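Side-chain contacts in thiosulfate sulfurtransferase RDL2, mitochondrial (Saccharomyces cerevisiae, PDB 6K6R), which transfers the sulfane sulfur of thiosulfate to cyanide, yielding thiocyanate and sulfite, as a single-domain rhodanese of yeast mitochondria: residues A29-T34 / D99-F104; R39-H44 / K49-V54; P77-L82 / K89-A94. All coordinates share one frame; numbering follows the deposited sequence.

Overall arrangement
All three contacts belong to one rhodanese domain built round a parallel sheet with helices packed on both faces. Interactions 1 and 2 are neighbours, their centres about 10 Å apart: strands 101-104 and 49-53 lie side by side in the sheet, and strand 31-32 leads directly into helix 35-43. Interaction 3 comes between strands 69-70 and 101-104 in the chain, its centre about 19 Å from each of the other two. Along the chain interaction 2 closes first, interaction 3 follows, and interaction 1 spans both. Leu80 of interaction 3 touches Leu102 and Phe104 of interaction 1. Strand 101-104 leads to Cys106, which carries a persulfide in this crystal and is the predicted persulfide intermediate of the reaction.

Interaction 1: residues A29-T34 / D99-F104; sequences APKIYT and DKELIF
Tyr33, just past edge strand 31-32 of the rhodanese sheet, meets Glu101 and Ile103 of strand 101-104. Strands 31-32 and 101-104 are both parallel to 127-129, which lies between them, so the contact is made by side chains reaching past that strand. The Tyr33 ring extends toward strand 101-104, its CG anti to the carbonyl carbon (chi1 -76°), and brings the phenol to the carboxylate of Glu101. Tyr33 OH donates to Glu101 OE2 at 2.8 Å; this oxygen lies in the plane of the tyrosine ring, whereas the hydroxyl meets it from above the carboxylate plane, 42° out of it. Glu101 is extended, which carries its carboxylate out to the phenol. Lys49 gives the phenol oxygen a further, weak hydrogen bond and forms a long, weak ion pair with Glu101. The methylene chain of Lys31 crosses Glu101 at about a right angle, and Lys31 NZ, 5.2 Å from Glu101 OE2, could add modestly to the favourable electrostatics. A phenylalanine here would probably leave the buried Glu101 carboxylate without its phenolic donor and freer to turn. Ile103 crosses the tyrosine at about a right angle and lies against the ring: CG1 is 3.7 Å from Tyr33 CE1, and CD1 makes a CH-pi contact over one face, 4.2 Å from the ring centroid.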
ATOM      1  N   ALA A  29     -13.418  -3.949   8.630  1.00 26.56           N
ATOM      2  CA  ALA A  29     -13.018  -4.007   7.236  1.00 29.12           C
ATOM      3  C   ALA A  29     -12.270  -2.733   6.845  1.00 28.41           C
ATOM      4  O   ALA A  29     -12.456  -1.679   7.457  1.00 32.76           O
ATOM      5  CB  ALA A  29     -14.244  -4.198   6.347  1.00 23.38           C
ATOM      6  N   PRO A  30     -11.411  -2.807   5.829  1.00 30.00           N
ATOM      7  CA  PRO A  30     -10.654  -1.618   5.423  1.00 28.30           C
ATOM      8  C   PRO A  30     -11.551  -0.542   4.833  1.00 16.13           C
ATOM      9  O   PRO A  30     -12.576  -0.820   4.206  1.00 15.66           O
ATOM     10  CB  PRO A  30      -9.676  -2.160   4.373  1.00 18.13           C
ATOM     11  CG  PRO A  30     -10.329  -3.397   3.857  1.00 16.57           C
ATOM     12  CD  PRO A  30     -11.026  -3.992   5.043  1.00 30.40           C
ATOM     13  N   LYS A  31     -11.143   0.707   5.044  1.00 20.85           N
ATOM     14  CA  LYS A  31     -11.864   1.845   4.491  1.00 22.45           C
ATOM     15  C   LYS A  31     -11.627   1.936   2.988  1.00 27.22           C
ATOM     16  O   LYS A  31     -10.489   1.833   2.522  1.00 30.21           O
ATOM     17  CB  LYS A  31     -11.416   3.130   5.185  1.00 29.72           C
ATOM     18  CG  LYS A  31     -12.063   4.403   4.668  1.00 29.83           C
ATOM     19  CD  LYS A  31     -11.403   5.619   5.302  1.00 43.75           C
ATOM     20  CE  LYS A  31     -12.076   6.915   4.886  1.00 52.61           C
ATOM     21  NZ  LYS A  31     -11.378   8.097   5.465  1.00 54.29           N
ATOM     22  N   ILE A  32     -12.701   2.126   2.230  1.00 26.18           N
ATOM     23  CA  ILE A  32     -12.636   2.143   0.774  1.00 23.61           C
ATOM     24  C   ILE A  32     -12.331   3.560   0.306  1.00 30.82           C
ATOM     25  O   ILE A  32     -13.033   4.511   0.669  1.00 38.76           O
ATOM     26  CB  ILE A  32     -13.946   1.626   0.156  1.00 29.80           C
ATOM     27  CG1 ILE A  32     -14.324   0.259   0.736  1.00 24.40           C
ATOM     28  CG2 ILE A  32     -13.824   1.542  -1.355  1.00 42.72           C
ATOM     29  CD1 ILE A  32     -15.357   0.320   1.849  1.00 43.96           C
ATOM     30  N   TYR A  33     -11.285   3.700  -0.504  1.00 34.57           N
ATOM     31  CA  TYR A  33     -10.851   4.988  -1.025  1.00 28.25           C
ATOM     32  C   TYR A  33     -11.150   5.082  -2.516  1.00 33.94           C
ATOM     33  O   TYR A  33     -11.161   4.077  -3.229  1.00 35.06           O
ATOM     34  CB  TYR A  33      -9.353   5.205  -0.784  1.00 24.91           C
ATOM     35  CG  TYR A  33      -9.001   5.557   0.644  1.00 36.91           C
ATOM     36  CD1 TYR A  33      -9.003   4.590   1.639  1.00 26.13           C
ATOM     37  CD2 TYR A  33      -8.664   6.858   0.994  1.00 31.34           C
ATOM     38  CE1 TYR A  33      -8.682   4.908   2.946  1.00 30.70           C
ATOM     39  CE2 TYR A  33      -8.340   7.186   2.298  1.00 20.52           C
ATOM     40  CZ  TYR A  33      -8.351   6.208   3.269  1.00 33.74           C
ATOM     41  OH  TYR A  33      -8.030   6.530   4.567  1.00 43.91           O
ATOM     42  N   THR A  34     -11.387   6.306  -2.981  1.00 29.41           N
ATOM     43  CA  THR A  34     -11.682   6.564  -4.380  1.00 26.76           C
ATOM     44  C   THR A  34     -10.463   7.178  -5.065  1.00 25.14           C
ATOM     45  O   THR A  34      -9.428   7.430  -4.443  1.00 30.79           O
ATOM     46  CB  THR A  34     -12.902   7.477  -4.513  1.00 21.90           C
ATOM     47  OG1 THR A  34     -12.643   8.720  -3.850  1.00 30.40           O
ATOM     48  CG2 THR A  34     -14.125   6.822  -3.890  1.00 21.35           C
ATOM     49  N   ASP A  99       0.322   2.061  14.194  1.00 34.96           N
ATOM     50  CA  ASP A  99      -0.754   3.041  14.227  1.00 41.97           C
ATOM     51  C   ASP A  99      -0.996   3.696  12.874  1.00 41.45           C
ATOM     52  O   ASP A  99      -2.052   4.305  12.676  1.00 40.40           O
ATOM     53  CB  ASP A  99      -0.459   4.125  15.269  1.00 47.71           C
ATOM     54  CG  ASP A  99       0.985   4.585  15.240  1.00 53.75           C
ATOM     55  OD1 ASP A  99       1.344   5.366  14.332  1.00 46.65           O
ATOM     56  OD2 ASP A  99       1.760   4.166  16.124  1.00 61.75           O
ATOM     57  N   LYS A 100      -0.045   3.584  11.947  1.00 33.93           N
ATOM     58  CA  LYS A 100      -0.224   4.146  10.617  1.00 30.25           C
ATOM     59  C   LYS A 100      -1.355   3.435   9.885  1.00 33.15           C
ATOM     60  O   LYS A 100      -1.591   2.238  10.072  1.00 40.87           O
ATOM     61  CB  LYS A 100       1.068   4.028   9.807  1.00 36.55           C
ATOM     62  CG  LYS A 100       2.242   4.811  10.368  1.00 41.81           C
ATOM     63  CD  LYS A 100       1.981   6.306  10.347  1.00 47.58           C
ATOM     64  CE  LYS A 100       3.236   7.081  10.712  1.00 47.72           C
ATOM     65  NZ  LYS A 100       4.170   7.192   9.559  1.00 47.42           N
ATOM     66  N   GLU A 101      -2.062   4.186   9.045  1.00 28.39           N
ATOM     67  CA  GLU A 101      -3.109   3.621   8.201  1.00 31.33           C
ATOM     68  C   GLU A 101      -2.484   3.192   6.880  1.00 32.85           C
ATOM     69  O   GLU A 101      -2.029   4.033   6.097  1.00 23.61           O
ATOM     70  CB  GLU A 101      -4.240   4.621   7.976  1.00 19.71           C
ATOM     71  CG  GLU A 101      -5.412   4.038   7.196  1.00 30.75           C
ATOM     72  CD  GLU A 101      -6.505   5.051   6.915  1.00 34.48           C
ATOM     73  OE1 GLU A 101      -6.237   6.267   7.019  1.00 32.47           O
ATOM     74  OE2 GLU A 101      -7.634   4.629   6.584  1.00 27.36           O
ATOM     75  N   LEU A 102      -2.455   1.884   6.634  1.00 21.42           N
ATOM     76  CA  LEU A 102      -1.918   1.336   5.396  1.00 16.81           C
ATOM     77  C   LEU A 102      -3.051   1.187   4.388  1.00 20.20           C
ATOM     78  O   LEU A 102      -3.981   0.401   4.603  1.00 21.05           O
ATOM     79  CB  LEU A 102      -1.235  -0.007   5.647  1.00 21.22           C
ATOM     80  CG  LEU A 102      -0.244  -0.060   6.811  1.00 18.82           C
ATOM     81  CD1 LEU A 102       0.388  -1.439   6.917  1.00 17.14           C
ATOM     82  CD2 LEU A 102       0.822   1.013   6.656  1.00 20.08           C
ATOM     83  N   ILE A 103      -2.978   1.947   3.302  1.00 23.91           N
ATOM     84  CA  ILE A 103      -3.978   1.915   2.244  1.00 20.10           C
ATOM     85  C   ILE A 103      -3.390   1.120   1.086  1.00 21.03           C
ATOM     86  O   ILE A 103      -2.417   1.548   0.456  1.00 22.70           O
ATOM     87  CB  ILE A 103      -4.387   3.329   1.811  1.00 19.34           C
ATOM     88  CG1 ILE A 103      -5.090   4.047   2.964  1.00 25.25           C
ATOM     89  CG2 ILE A 103      -5.285   3.274   0.584  1.00 25.37           C
ATOM     90  CD1 ILE A 103      -4.704   5.501   3.111  1.00 24.68           C
ATOM     91  N   PHE A 104      -3.978  -0.038   0.803  1.00 16.85           N
ATOM     92  CA  PHE A 104      -3.428  -0.968  -0.175  1.00 23.80           C
ATOM     93  C   PHE A 104      -4.040  -0.681  -1.541  1.00 23.00           C
ATOM     94  O   PHE A 104      -5.251  -0.829  -1.733  1.00 20.12           O
ATOM     95  CB  PHE A 104      -3.686  -2.408   0.261  1.00 15.31           C
ATOM     96  CG  PHE A 104      -2.939  -2.801   1.503  1.00 21.03           C
ATOM     97  CD1 PHE A 104      -1.667  -3.342   1.421  1.00 18.68           C
ATOM     98  CD2 PHE A 104      -3.504  -2.615   2.755  1.00 18.71           C
ATOM     99  CE1 PHE A 104      -0.974  -3.699   2.565  1.00 20.47           C
ATOM    100  CE2 PHE A 104      -2.816  -2.969   3.902  1.00 17.15           C
ATOM    101  CZ  PHE A 104      -1.550  -3.512   3.806  1.00 19.40           C
TER

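Interaction 2: residues R39-H44 / K49-V54; sequences RNLVEH and KLLVDV
Leu41 lies over the aliphatic chain of Lys49, its CD1 3.9 Å from Lys49 CD and a little farther from Lys49 CB. The two side chains cross at about a right angle, so the leucine methyl meets the side of the lysine chain. Lys49 is extended beyond CG, and its first torsion places CG anti to the carbonyl carbon (chi1 -37°). The methylenes can therefore pack beside the helix. A helix laid across the first long strand of the rhodanese alpha/beta domain is what these side chains hold together. The axes of the short segments 39-43 and 49-53, helix and strand, approach to 9.9 Å with 108° between their N-to-C directions, and Leu41 and Leu51 are nearest in backbone register, their CA atoms 8.3 Å apart. Leu51, two residues on from Lys49 and on the same face of the strand, touches two successive helix residues with a single methyl, CD1. That methyl is 4.0 Å from Leu41 CB and 3.9 Å from Val42 CG2. Val42 crosses Leu51 at about a right angle and reaches it with the branch lying beside its own backbone N. Met65, from a loop outside both segments, touches both Val42 and Leu51, while Ile103 of the adjacent strand 101-104 packs against Leu41 and Lys49.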
ATOM      1  N   ARG A  39      -5.720  10.610  -5.133  1.00 30.93           N
ATOM      2  CA  ARG A  39      -5.054  11.737  -5.778  1.00 31.32           C
ATOM      3  C   ARG A  39      -4.755  12.844  -4.776  1.00 36.55           C
ATOM      4  O   ARG A  39      -3.713  13.507  -4.861  1.00 30.87           O
ATOM      5  CB  ARG A  39      -5.913  12.268  -6.927  1.00 31.92           C
ATOM      6  CG  ARG A  39      -5.333  13.486  -7.630  1.00 45.03           C
ATOM      7  CD  ARG A  39      -6.415  14.277  -8.350  1.00 52.06           C
ATOM      8  NE  ARG A  39      -6.256  14.228  -9.801  1.00 63.70           N
ATOM      9  CZ  ARG A  39      -7.266  14.261 -10.664  1.00 65.33           C
ATOM     10  NH1 ARG A  39      -8.514  14.344 -10.224  1.00 46.16           N
ATOM     11  NH2 ARG A  39      -7.027  14.211 -11.968  1.00 64.11           N
ATOM     12  N   ASN A  40      -5.656  13.057  -3.814  1.00 31.45           N
ATOM     13  CA  ASN A  40      -5.400  14.045  -2.769  1.00 32.52           C
ATOM     14  C   ASN A  40      -4.256  13.603  -1.865  1.00 33.27           C
ATOM     15  O   ASN A  40      -3.427  14.425  -1.459  1.00 39.84           O
ATOM     16  CB  ASN A  40      -6.668  14.283  -1.948  1.00 43.31           C
ATOM     17  CG  ASN A  40      -7.728  15.044  -2.719  1.00 40.46           C
ATOM     18  OD1 ASN A  40      -7.427  15.747  -3.683  1.00 48.90           O
ATOM     19  ND2 ASN A  40      -8.980  14.908  -2.294  1.00 36.90           N
ATOM     20  N   LEU A  41      -4.196  12.309  -1.544  1.00 39.20           N
ATOM     21  CA  LEU A  41      -3.135  11.810  -0.675  1.00 34.44           C
ATOM     22  C   LEU A  41      -1.775  11.858  -1.358  1.00 36.14           C
ATOM     23  O   LEU A  41      -0.755  12.067  -0.691  1.00 30.44           O
ATOM     24  CB  LEU A  41      -3.454  10.384  -0.227  1.00 46.01           C
ATOM     25  CG  LEU A  41      -4.098  10.248   1.153  1.00 48.45           C
ATOM     26  CD1 LEU A  41      -4.124   8.793   1.585  1.00 41.99           C
ATOM     27  CD2 LEU A  41      -3.363  11.101   2.173  1.00 45.13           C
ATOM     28  N   VAL A  42      -1.736  11.664  -2.678  1.00 35.39           N
ATOM     29  CA  VAL A  42      -0.471  11.757  -3.399  1.00 41.96           C
ATOM     30  C   VAL A  42      -0.019  13.209  -3.494  1.00 40.14           C
ATOM     31  O   VAL A  42       1.168  13.516  -3.332  1.00 39.41           O
ATOM     32  CB  VAL A  42      -0.601  11.107  -4.789  1.00 34.77           C
ATOM     33  CG1 VAL A  42       0.610  11.430  -5.649  1.00 32.42           C
ATOM     34  CG2 VAL A  42      -0.773   9.604  -4.653  1.00 26.09           C
ATOM     35  N   GLU A  43      -0.957  14.125  -3.743  1.00 39.77           N
ATOM     36  CA  GLU A  43      -0.597  15.534  -3.881  1.00 42.83           C
ATOM     37  C   GLU A  43      -0.229  16.149  -2.536  1.00 45.51           C
ATOM     38  O   GLU A  43       0.667  16.998  -2.461  1.00 52.40           O
ATOM     39  CB  GLU A  43      -1.744  16.305  -4.532  1.00 39.36           C
ATOM     40  CG  GLU A  43      -1.842  16.108  -6.038  1.00 29.76           C
ATOM     41  CD  GLU A  43      -3.164  16.583  -6.605  1.00 47.57           C
ATOM     42  OE1 GLU A  43      -4.077  16.895  -5.810  1.00 39.87           O
ATOM     43  OE2 GLU A  43      -3.293  16.642  -7.847  1.00 33.31           O
ATOM     44  N   HIS A  44      -0.907  15.739  -1.464  1.00 43.83           N
ATOM     45  CA  HIS A  44      -0.641  16.238  -0.116  1.00 44.48           C
ATOM     46  C   HIS A  44      -0.470  15.046   0.815  1.00 36.89           C
ATOM     47  O   HIS A  44      -1.452  14.527   1.364  1.00 37.52           O
ATOM     48  CB  HIS A  44      -1.758  17.161   0.367  1.00 50.72           C
ATOM     49  CG  HIS A  44      -2.081  18.270  -0.585  1.00 59.44           C
ATOM     50  ND1 HIS A  44      -3.201  18.261  -1.388  1.00 56.74           N
ATOM     51  CD2 HIS A  44      -1.427  19.422  -0.865  1.00 55.33           C
ATOM     52  CE1 HIS A  44      -3.225  19.360  -2.120  1.00 61.49           C
ATOM     53  NE2 HIS A  44      -2.160  20.082  -1.822  1.00 63.87           N
ATOM     54  N   LYS A  49      -1.117   8.313   7.192  1.00 34.56           N
ATOM     55  CA  LYS A  49      -1.496   7.291   6.230  1.00 30.47           C
ATOM     56  C   LYS A  49      -0.318   6.946   5.329  1.00 38.48           C
ATOM     57  O   LYS A  49       0.611   7.739   5.150  1.00 35.81           O
ATOM     58  CB  LYS A  49      -2.692   7.749   5.381  1.00 30.58           C
ATOM     59  CG  LYS A  49      -3.716   8.560   6.161  1.00 32.19           C
ATOM     60  CD  LYS A  49      -4.965   8.835   5.342  1.00 32.56           C
ATOM     61  CE  LYS A  49      -6.011   9.562   6.173  1.00 33.82           C
ATOM     62  NZ  LYS A  49      -7.321   9.656   5.471  1.00 36.58           N
ATOM     63  N   LEU A  50      -0.373   5.743   4.761  1.00 30.57           N
ATOM     64  CA  LEU A  50       0.652   5.251   3.851  1.00 24.63           C
ATOM     65  C   LEU A  50      -0.015   4.470   2.731  1.00 23.62           C
ATOM     66  O   LEU A  50      -0.802   3.556   2.994  1.00 26.12           O
ATOM     67  CB  LEU A  50       1.666   4.358   4.578  1.00 19.92           C
ATOM     68  CG  LEU A  50       2.717   5.043   5.451  1.00 29.25           C
ATOM     69  CD1 LEU A  50       3.187   4.099   6.544  1.00 24.89           C
ATOM     70  CD2 LEU A  50       3.890   5.515   4.608  1.00 24.83           C
ATOM     71  N   LEU A  51       0.300   4.828   1.489  1.00 16.48           N
ATOM     72  CA  LEU A  51      -0.200   4.109   0.325  1.00 21.64           C
ATOM     73  C   LEU A  51       0.762   2.971   0.001  1.00 24.14           C
ATOM     74  O   LEU A  51       1.931   3.212  -0.318  1.00 24.50           O
ATOM     75  CB  LEU A  51      -0.357   5.053  -0.865  1.00 24.77           C
ATOM     76  CG  LEU A  51      -1.398   6.158  -0.678  1.00 24.47           C
ATOM     77  CD1 LEU A  51      -1.015   7.407  -1.457  1.00 24.95           C
ATOM     78  CD2 LEU A  51      -2.778   5.669  -1.087  1.00 17.01           C
ATOM     79  N   VAL A  52       0.272   1.737   0.087  1.00 18.42           N
ATOM     80  CA  VAL A  52       1.100   0.542  -0.041  1.00 20.37           C
ATOM     81  C   VAL A  52       0.842  -0.088  -1.403  1.00 15.91           C
ATOM     82  O   VAL A  52      -0.289  -0.484  -1.711  1.00 20.14           O
ATOM     83  CB  VAL A  52       0.822  -0.462   1.087  1.00 22.82           C
ATOM     84  CG1 VAL A  52       1.589  -1.754   0.844  1.00 30.90           C
ATOM     85  CG2 VAL A  52       1.192   0.138   2.434  1.00 14.24           C
ATOM     86  N   ASP A  53       1.893  -0.183  -2.215  1.00 29.28           N
ATOM     87  CA  ASP A  53       1.839  -0.883  -3.492  1.00 25.22           C
ATOM     88  C   ASP A  53       2.277  -2.326  -3.269  1.00 18.07           C
ATOM     89  O   ASP A  53       3.396  -2.575  -2.804  1.00 25.79           O
ATOM     90  CB  ASP A  53       2.734  -0.194  -4.524  1.00 25.38           C
ATOM     91  CG  ASP A  53       2.505  -0.699  -5.941  1.00 32.64           C
ATOM     92  OD1 ASP A  53       1.992  -1.826  -6.115  1.00 34.25           O
ATOM     93  OD2 ASP A  53       2.842   0.039  -6.890  1.00 38.41           O
ATOM     94  N   VAL A  54       1.398  -3.273  -3.599  1.00 20.36           N
ATOM     95  CA  VAL A  54       1.662  -4.685  -3.346  1.00 27.14           C
ATOM     96  C   VAL A  54       2.091  -5.432  -4.598  1.00 29.68           C
ATOM     97  O   VAL A  54       2.277  -6.656  -4.546  1.00 23.16           O
ATOM     98  CB  VAL A  54       0.437  -5.367  -2.708  1.00 17.82           C
ATOM     99  CG1 VAL A  54       0.032  -4.627  -1.445  1.00 20.63           C
ATOM    100  CG2 VAL A  54      -0.717  -5.419  -3.695  1.00 20.62           C
TER

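Interaction 3: residues P77-L82 / K89-A94; sequences PGALGL and KVFQFA
Apolar contacts of the Phe91 ring with Ala79 and Leu82 join the segments. The methyl of Ala79 approaches the far end of the ring obliquely, with CB 3.4 Å from Phe91 CZ and 3.7 Å from Phe91 CE2. Leu82 comes to the edge of the same ring, near its plane, through CD1, which is 3.7 Å from Phe91 CE2; the two side chains cross at about a right angle. Carbon CE2 is therefore touched by both residues. Phe91 CG stands anti to the carbonyl carbon (chi1 -62°), and this torsion sends the ring from the end of its helix toward the short 3-10 turn.

Further apolar and aromatic contacts come from Val90, Phe87 and Pro72. Val90 CG1 lies over the centre of one face of the Phe91 ring, 3.8 Å above the plane, and the ring of Phe87 meets that of Phe91 with the planes at about 45°. Pro72 also touches Phe91.

Backbone hydrogen bonds shape the turn itself: Gly81 N bonds to Gly78 O, and Leu82 N to Ala79 O at 2.9 Å. Lys95 NZ bonds to the carbonyl oxygens of Leu80 and Leu82, tying the turn to the chain beyond Phe91.

Within the rhodanese domain, the turn lies between strand 69-70 and helix 84-91, whose last residue is Phe91; Leu80 and Pro77 pack against helix 111-121.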
ATOM      1  N   PRO A  77       4.879 -12.224   1.568  1.00 26.31           N
ATOM      2  CA  PRO A  77       3.604 -12.056   2.285  1.00 25.43           C
ATOM      3  C   PRO A  77       3.772 -11.846   3.780  1.00 24.27           C
ATOM      4  O   PRO A  77       2.895 -11.236   4.402  1.00 28.03           O
ATOM      5  CB  PRO A  77       2.855 -13.361   1.984  1.00 23.11           C
ATOM      6  CG  PRO A  77       3.929 -14.348   1.678  1.00 28.96           C
ATOM      7  CD  PRO A  77       5.038 -13.581   1.020  1.00 31.34           C
ATOM      8  N   GLY A  78       4.862 -12.322   4.376  1.00 23.87           N
ATOM      9  CA  GLY A  78       5.109 -12.092   5.786  1.00 15.67           C
ATOM     10  C   GLY A  78       5.971 -10.873   6.045  1.00 20.85           C
ATOM     11  O   GLY A  78       6.594 -10.761   7.105  1.00 27.49           O
ATOM     12  N   ALA A  79       6.003  -9.945   5.084  1.00 22.63           N
ATOM     13  CA  ALA A  79       6.865  -8.772   5.201  1.00 24.04           C
ATOM     14  C   ALA A  79       6.507  -7.935   6.424  1.00 28.30           C
ATOM     15  O   ALA A  79       7.380  -7.581   7.225  1.00 32.61           O
ATOM     16  CB  ALA A  79       6.774  -7.930   3.930  1.00 28.80           C
ATOM     17  N   LEU A  80       5.225  -7.608   6.585  1.00 31.41           N
ATOM     18  CA  LEU A  80       4.798  -6.774   7.703  1.00 26.10           C
ATOM     19  C   LEU A  80       4.901  -7.481   9.049  1.00 27.46           C
ATOM     20  O   LEU A  80       4.569  -6.873  10.072  1.00 20.79           O
ATOM     21  CB  LEU A  80       3.368  -6.284   7.475  1.00 27.40           C
ATOM     22  CG  LEU A  80       3.251  -5.129   6.478  1.00 16.94           C
ATOM     23  CD1 LEU A  80       1.800  -4.861   6.121  1.00 17.35           C
ATOM     24  CD2 LEU A  80       3.914  -3.875   7.030  1.00 27.44           C
ATOM     25  N   GLY A  81       5.343  -8.735   9.073  1.00 32.33           N
ATOM     26  CA  GLY A  81       5.672  -9.433  10.295  1.00 29.59           C
ATOM     27  C   GLY A  81       7.154  -9.526  10.574  1.00 33.57           C
ATOM     28  O   GLY A  81       7.546 -10.149  11.567  1.00 26.25           O
ATOM     29  N   LEU A  82       7.990  -8.926   9.731  1.00 32.44           N
ATOM     30  CA  LEU A  82       9.430  -9.000   9.911  1.00 38.52           C
ATOM     31  C   LEU A  82       9.866  -8.141  11.095  1.00 36.63           C
ATOM     32  O   LEU A  82       9.212  -7.148  11.426  1.00 33.21           O
ATOM     33  CB  LEU A  82      10.154  -8.526   8.654  1.00 29.83           C
ATOM     34  CG  LEU A  82      10.172  -9.445   7.432  1.00 24.21           C
ATOM     35  CD1 LEU A  82      10.606  -8.661   6.204  1.00 23.50           C
ATOM     36  CD2 LEU A  82      11.091 -10.632   7.667  1.00 24.78           C
ATOM     37  N   LYS A  89      16.424  -3.559   6.334  1.00 43.29           N
ATOM     38  CA  LYS A  89      17.496  -4.085   5.497  1.00 43.90           C
ATOM     39  C   LYS A  89      16.943  -4.715   4.224  1.00 51.04           C
ATOM     40  O   LYS A  89      17.561  -4.620   3.157  1.00 60.08           O
ATOM     41  CB  LYS A  89      18.328  -5.097   6.283  1.00 40.00           C
ATOM     42  CG  LYS A  89      19.298  -4.477   7.288  1.00 71.58           C
ATOM     43  CD  LYS A  89      19.919  -3.186   6.765  1.00 73.56           C
ATOM     44  CE  LYS A  89      19.488  -1.979   7.588  1.00 63.66           C
ATOM     45  NZ  LYS A  89      20.006  -0.707   7.011  1.00 71.49           N
ATOM     46  N   VAL A  90      15.777  -5.356   4.314  1.00 46.06           N
ATOM     47  CA  VAL A  90      15.216  -6.044   3.158  1.00 41.20           C
ATOM     48  C   VAL A  90      14.583  -5.051   2.188  1.00 46.43           C
ATOM     49  O   VAL A  90      14.707  -5.199   0.967  1.00 37.86           O
ATOM     50  CB  VAL A  90      14.209  -7.114   3.621  1.00 38.54           C
ATOM     51  CG1 VAL A  90      13.401  -7.638   2.444  1.00 35.90           C
ATOM     52  CG2 VAL A  90      14.935  -8.258   4.313  1.00 29.57           C
ATOM     53  N   PHE A  91      13.911  -4.020   2.705  1.00 47.44           N
ATOM     54  CA  PHE A  91      13.149  -3.103   1.866  1.00 47.85           C
ATOM     55  C   PHE A  91      13.752  -1.711   1.742  1.00 50.14           C
ATOM     56  O   PHE A  91      13.346  -0.965   0.845  1.00 52.11           O
ATOM     57  CB  PHE A  91      11.713  -2.972   2.395  1.00 43.42           C
ATOM     58  CG  PHE A  91      10.943  -4.260   2.374  1.00 35.65           C
ATOM     59  CD1 PHE A  91      10.444  -4.762   1.185  1.00 32.16           C
ATOM     60  CD2 PHE A  91      10.727  -4.972   3.542  1.00 28.35           C
ATOM     61  CE1 PHE A  91       9.738  -5.948   1.159  1.00 30.01           C
ATOM     62  CE2 PHE A  91      10.022  -6.158   3.523  1.00 32.85           C
ATOM     63  CZ  PHE A  91       9.529  -6.647   2.329  1.00 22.92           C
ATOM     64  N   GLN A  92      14.691  -1.345   2.615  1.00 54.54           N
ATOM     65  CA  GLN A  92      15.352  -0.037   2.585  1.00 62.38           C
ATOM     66  C   GLN A  92      14.367   1.107   2.828  1.00 65.38           C
ATOM     67  O   GLN A  92      14.472   2.181   2.231  1.00 64.88           O
ATOM     68  CB  GLN A  92      16.129   0.172   1.283  1.00 60.46           C
ATOM     69  CG  GLN A  92      17.545  -0.375   1.343  1.00 57.08           C
ATOM     70  CD  GLN A  92      18.283   0.064   2.596  1.00 78.04           C
ATOM     71  OE1 GLN A  92      18.748  -0.765   3.379  1.00 72.06           O
ATOM     72  NE2 GLN A  92      18.397   1.373   2.788  1.00 71.13           N
ATOM     73  N   PHE A  93      13.398   0.868   3.707  1.00 54.63           N
ATOM     74  CA  PHE A  93      12.650   1.938   4.349  1.00 39.38           C
ATOM     75  C   PHE A  93      12.165   1.423   5.696  1.00 42.23           C
ATOM     76  O   PHE A  93      12.236   0.226   5.988  1.00 50.45           O
ATOM     77  CB  PHE A  93      11.491   2.455   3.478  1.00 41.10           C
ATOM     78  CG  PHE A  93      10.494   1.401   3.074  1.00 45.78           C
ATOM     79  CD1 PHE A  93       9.490   1.000   3.941  1.00 36.83           C
ATOM     80  CD2 PHE A  93      10.540   0.842   1.807  1.00 47.21           C
ATOM     81  CE1 PHE A  93       8.567   0.043   3.561  1.00 38.74           C
ATOM     82  CE2 PHE A  93       9.619  -0.115   1.422  1.00 33.54           C
ATOM     83  CZ  PHE A  93       8.632  -0.515   2.301  1.00 38.13           C
ATOM     84  N   ALA A  94      11.680   2.343   6.523  1.00 41.56           N
ATOM     85  CA  ALA A  94      11.307   1.994   7.886  1.00 39.35           C
ATOM     86  C   ALA A  94      10.054   1.128   7.903  1.00 35.09           C
ATOM     87  O   ALA A  94       9.115   1.346   7.132  1.00 39.66           O
ATOM     88  CB  ALA A  94      11.081   3.257   8.715  1.00 39.41           C
TER